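Local atomic coordinates of leucine aminopeptidase 1, chloroplastic (Solanum lycopersicum, PDB entry 5D8N), a protein that removes N-terminal amino acids, preferably leucine, from peptides as a metal-dependent homohexameric aminopeptidase of the M17 family and also acts as a protein-folding chaperone. Residues V425-A436 with E448-E456. The protein carries 1 engineered substitution. Numbering follows the deposited sequence. Where two conformers were deposited one is given.
Sequences VAGAFTPNDDLA and EKLWRMPME
Asp433 OD1 takes two bonds from the Arg452 guanidinium, one from NH1 and one from NH2, each 2.9 Å long. This salt bridge ties the second strand of a beta-alpha-beta unit, at the edge of the catalytic-domain sheet, to the start of its helix: strand 426-429 leads into helix 433-446, which returns the chain to the parallel strand 450-452. The carboxylate stands nearly upright to the guanidinium, the planes 80° apart. Extended from CG to NE, with CG anti to the backbone N (chi1 -167°), Arg452 reaches the first turn of the helix, where Ala436 CB lies over one guanidinium face. NH2 also donates to Thr430 O, in the loop before the helix, at 2.9 Å, and NE gives its hydrogen to a water that links Thr430 N with Met453 O. A leucine in place of Arg452 would probably leave Asp433 without its countercharge and Thr430 O without this donor. Between the strands, Ala428 N donates to Trp451 O, and Met453 N to Ala428 O at 2.8 Å. Antiparallel strand 496-501 borders strand 426-429 on the side away from strand 450-452, while a second subunit packs on Trp451, whose NE1 bonds Arg452 O of that subunit. Met453 CB sits 3.4 Å from Phe429 CE2, and Met455 CG lies at the ring's edge, 4.1 Å from Phe429 CD2.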
loop_
_atom_site.group_PDB
_atom_site.type_symbol
_atom_site.label_atom_id
_atom_site.label_comp_id
_atom_site.label_asym_id
_atom_site.label_seq_id
_atom_site.Cartn_x
_atom_site.Cartn_y
_atom_site.Cartn_z
ATOM N N VAL A 425 -15.120 9.242 22.410
ATOM C CA VAL A 425 -16.560 9.490 22.345
ATOM C C VAL A 425 -17.246 8.368 21.563
ATOM O O VAL A 425 -16.945 8.137 20.396
ATOM C CB VAL A 425 -16.877 10.835 21.638
ATOM C CG1 VAL A 425 -18.391 11.069 21.637
ATOM C CG2 VAL A 425 -16.204 12.016 22.350
ATOM N N ALA A 426 -18.151 7.655 22.215
ATOM C CA ALA A 426 -18.841 6.550 21.575
ATOM C C ALA A 426 -19.993 7.073 20.734
ATOM O O ALA A 426 -20.561 8.127 21.019
ATOM C CB ALA A 426 -19.345 5.563 22.620
ATOM N N GLY A 427 -20.340 6.327 19.694
ATOM C CA GLY A 427 -21.467 6.674 18.851
ATOM C C GLY A 427 -22.703 5.881 19.243
ATOM O O GLY A 427 -22.655 4.664 19.351
ATOM N N ALA A 428 -23.830 6.579 19.329
ATOM C CA ALA A 428 -25.103 5.999 19.709
ATOM C C ALA A 428 -26.036 6.074 18.506
ATOM O O ALA A 428 -26.238 7.143 17.912
ATOM C CB ALA A 428 -25.704 6.777 20.885
ATOM N N PHE A 429 -26.655 4.940 18.196
ATOM C CA PHE A 429 -27.548 4.829 17.061
ATOM C C PHE A 429 -28.867 4.219 17.503
ATOM O O PHE A 429 -28.864 3.152 18.106
ATOM C CB PHE A 429 -26.956 3.916 15.988
ATOM C CG PHE A 429 -25.645 4.396 15.440
ATOM C CD1 PHE A 429 -24.470 4.089 16.076
ATOM C CD2 PHE A 429 -25.593 4.993 14.201
ATOM C CE1 PHE A 429 -23.260 4.501 15.566
ATOM C CE2 PHE A 429 -24.385 5.420 13.687
ATOM C CZ PHE A 429 -23.217 5.196 14.385
ATOM N N THR A 430 -29.969 4.917 17.234
ATOM C CA THR A 430 -31.277 4.368 17.571
ATOM C C THR A 430 -32.363 4.939 16.673
ATOM O O THR A 430 -32.312 6.104 16.325
ATOM C CB THR A 430 -31.633 4.646 19.051
ATOM O OG1 THR A 430 -32.915 4.102 19.364
ATOM C CG2 THR A 430 -31.657 6.129 19.337
ATOM N N PRO A 431 -33.354 4.112 16.304
ATOM C CA PRO A 431 -34.591 4.617 15.701
ATOM C C PRO A 431 -35.478 5.356 16.697
ATOM O O PRO A 431 -36.457 5.971 16.308
ATOM C CB PRO A 431 -35.306 3.351 15.209
ATOM C CG PRO A 431 -34.273 2.264 15.237
ATOM C CD PRO A 431 -33.323 2.641 16.332
ATOM N N ASN A 432 -35.194 5.245 17.991
ATOM C CA ASN A 432 -36.157 5.625 19.007
ATOM C C ASN A 432 -35.690 6.894 19.739
ATOM O O ASN A 432 -34.721 6.868 20.520
ATOM C CB ASN A 432 -36.358 4.427 19.965
ATOM C CG ASN A 432 -36.717 3.118 19.238
ATOM O OD1 ASN A 432 -35.903 2.186 19.109
ATOM N ND2 ASN A 432 -37.996 2.989 18.857
ATOM N N ASP A 433 -36.312 8.031 19.442
ATOM C CA ASP A 433 -35.820 9.303 19.952
ATOM C C ASP A 433 -35.835 9.352 21.484
ATOM O O ASP A 433 -35.006 10.021 22.094
ATOM C CB ASP A 433 -36.661 10.465 19.427
ATOM C CG ASP A 433 -36.381 10.786 17.965
ATOM O OD1 ASP A 433 -35.330 10.369 17.416
ATOM O OD2 ASP A 433 -37.221 11.512 17.399
ATOM N N ASP A 434 -36.876 8.779 22.081
ATOM C CA ASP A 434 -36.998 8.727 23.530
ATOM C C ASP A 434 -35.826 7.967 24.156
ATOM O O ASP A 434 -35.339 8.366 25.212
ATOM C CB ASP A 434 -38.318 8.080 23.977
ATOM C CG ASP A 434 -38.538 8.180 25.486
ATOM O OD1 ASP A 434 -38.656 9.323 25.970
ATOM O OD2 ASP A 434 -38.531 7.150 26.208
ATOM N N LEU A 435 -35.446 6.828 23.581
ATOM C CA LEU A 435 -34.380 6.030 24.161
ATOM C C LEU A 435 -33.062 6.759 23.989
ATOM O O LEU A 435 -32.252 6.747 24.913
ATOM C CB LEU A 435 -34.324 4.662 23.523
ATOM C CG LEU A 435 -33.242 3.703 23.998
ATOM C CD1 LEU A 435 -33.273 3.549 25.508
ATOM C CD2 LEU A 435 -33.396 2.363 23.297
ATOM N N ALA A 436 -32.904 7.501 22.889
ATOM C CA ALA A 436 -31.713 8.316 22.718
ATOM C C ALA A 436 -31.597 9.286 23.883
ATOM O O ALA A 436 -30.522 9.464 24.473
ATOM C CB ALA A 436 -31.738 9.086 21.409
ATOM N N GLU A 448 -19.810 9.850 31.313
ATOM C CA GLU A 448 -19.230 9.207 30.136
ATOM C C GLU A 448 -19.603 9.975 28.862
ATOM O O GLU A 448 -20.663 10.594 28.770
ATOM C CB GLU A 448 -19.672 7.749 30.069
ATOM C CG GLU A 448 -19.105 6.917 31.208
ATOM C CD GLU A 448 -19.130 5.404 30.950
ATOM O OE1 GLU A 448 -20.223 4.846 30.713
ATOM O OE2 GLU A 448 -18.091 4.746 31.190
ATOM N N LYS A 449 -18.745 9.896 27.853
ATOM C CA LYS A 449 -18.916 10.658 26.608
ATOM C C LYS A 449 -19.474 9.797 25.495
ATOM O O LYS A 449 -18.885 8.772 25.135
ATOM C CB LYS A 449 -17.594 11.239 26.113
ATOM C CG LYS A 449 -16.942 12.225 27.066
ATOM C CD LYS A 449 -15.579 12.661 26.537
ATOM C CE LYS A 449 -14.906 13.484 27.630
ATOM N NZ LYS A 449 -13.813 14.365 27.162
ATOM N N LEU A 450 -20.580 10.276 24.922
ATOM C CA LEU A 450 -21.197 9.654 23.760
ATOM C C LEU A 450 -21.947 10.690 22.942
ATOM O O LEU A 450 -22.211 11.799 23.404
ATOM C CB LEU A 450 -22.089 8.466 24.175
ATOM C CG LEU A 450 -23.224 8.660 25.177
ATOM C CD1 LEU A 450 -24.426 9.339 24.542
ATOM C CD2 LEU A 450 -23.661 7.332 25.754
ATOM N N TRP A 451 -22.302 10.321 21.716
ATOM C CA TRP A 451 -22.939 11.253 20.795
ATOM C C TRP A 451 -23.822 10.453 19.849
ATOM O O TRP A 451 -23.377 9.482 19.232
ATOM C CB TRP A 451 -21.876 12.010 20.004
ATOM C CG TRP A 451 -22.380 13.175 19.188
ATOM C CD1 TRP A 451 -22.720 13.172 17.868
ATOM C CD2 TRP A 451 -22.640 14.502 19.662
ATOM N NE1 TRP A 451 -23.104 14.437 17.464
ATOM C CE2 TRP A 451 -23.037 15.277 18.549
ATOM C CE3 TRP A 451 -22.619 15.096 20.933
ATOM C CZ2 TRP A 451 -23.445 16.603 18.674
ATOM C CZ3 TRP A 451 -22.911 16.461 21.044
ATOM C CH2 TRP A 451 -23.330 17.202 19.907
ATOM N N ARG A 452 -25.073 10.881 19.711
ATOM C CA ARG A 452 -25.958 10.229 18.776
ATOM C C ARG A 452 -25.530 10.499 17.336
ATOM O O ARG A 452 -25.135 11.616 16.973
ATOM C CB ARG A 452 -27.391 10.678 18.987
ATOM C CG ARG A 452 -28.381 9.788 18.254
ATOM C CD ARG A 452 -29.784 10.371 18.270
ATOM N NE ARG A 452 -30.771 9.471 17.690
ATOM C CZ ARG A 452 -32.078 9.735 17.606
ATOM N NH1 ARG A 452 -32.575 10.817 18.162
ATOM N NH2 ARG A 452 -32.916 8.828 17.108
ATOM N N MET A 453 -25.603 9.452 16.526
ATOM C CA MET A 453 -25.318 9.547 15.103
ATOM C C MET A 453 -26.525 9.038 14.331
ATOM O O MET A 453 -27.328 8.257 14.848
ATOM C CB MET A 453 -24.106 8.662 14.768
ATOM C CG MET A 453 -22.838 9.125 15.454
ATOM S SD MET A 453 -22.175 10.607 14.658
ATOM C CE MET A 453 -21.498 9.911 13.174
ATOM N N PRO A 454 -26.699 9.514 13.099
ATOM C CA PRO A 454 -27.974 9.269 12.431
ATOM C C PRO A 454 -28.029 7.878 11.807
ATOM O O PRO A 454 -27.079 7.447 11.164
ATOM C CB PRO A 454 -27.975 10.332 11.329
ATOM C CG PRO A 454 -26.520 10.505 10.988
ATOM C CD PRO A 454 -25.792 10.357 12.303
ATOM N N MET A 455 -29.180 7.229 11.882
ATOM C CA MET A 455 -29.418 6.034 11.105
ATOM C C MET A 455 -29.995 6.350 9.733
ATOM O O MET A 455 -31.204 6.254 9.513
ATOM C CB MET A 455 -30.310 5.089 11.902
ATOM C CG MET A 455 -29.515 4.559 13.094
ATOM S SD MET A 455 -30.325 3.232 13.980
ATOM C CE MET A 455 -30.202 1.933 12.763
ATOM N N GLU A 456 -29.147 6.914 8.878
ATOM C CA GLU A 456 -29.564 7.413 7.576
ATOM C C GLU A 456 -30.034 6.283 6.655
ATOM O O GLU A 456 -29.209 5.486 6.201
ATOM C CB GLU A 456 -28.408 8.171 6.934
ATOM C CG GLU A 456 -28.627 8.589 5.497
ATOM C CD GLU A 456 -29.921 9.362 5.270
ATOM O OE1 GLU A 456 -30.251 10.248 6.082
ATOM O OE2 GLU A 456 -30.650 9.053 4.297
HETATM O O HOH W 1 -29.748 7.538 15.865
HETATM O O HOH W 2 -31.362 8.166 13.748
#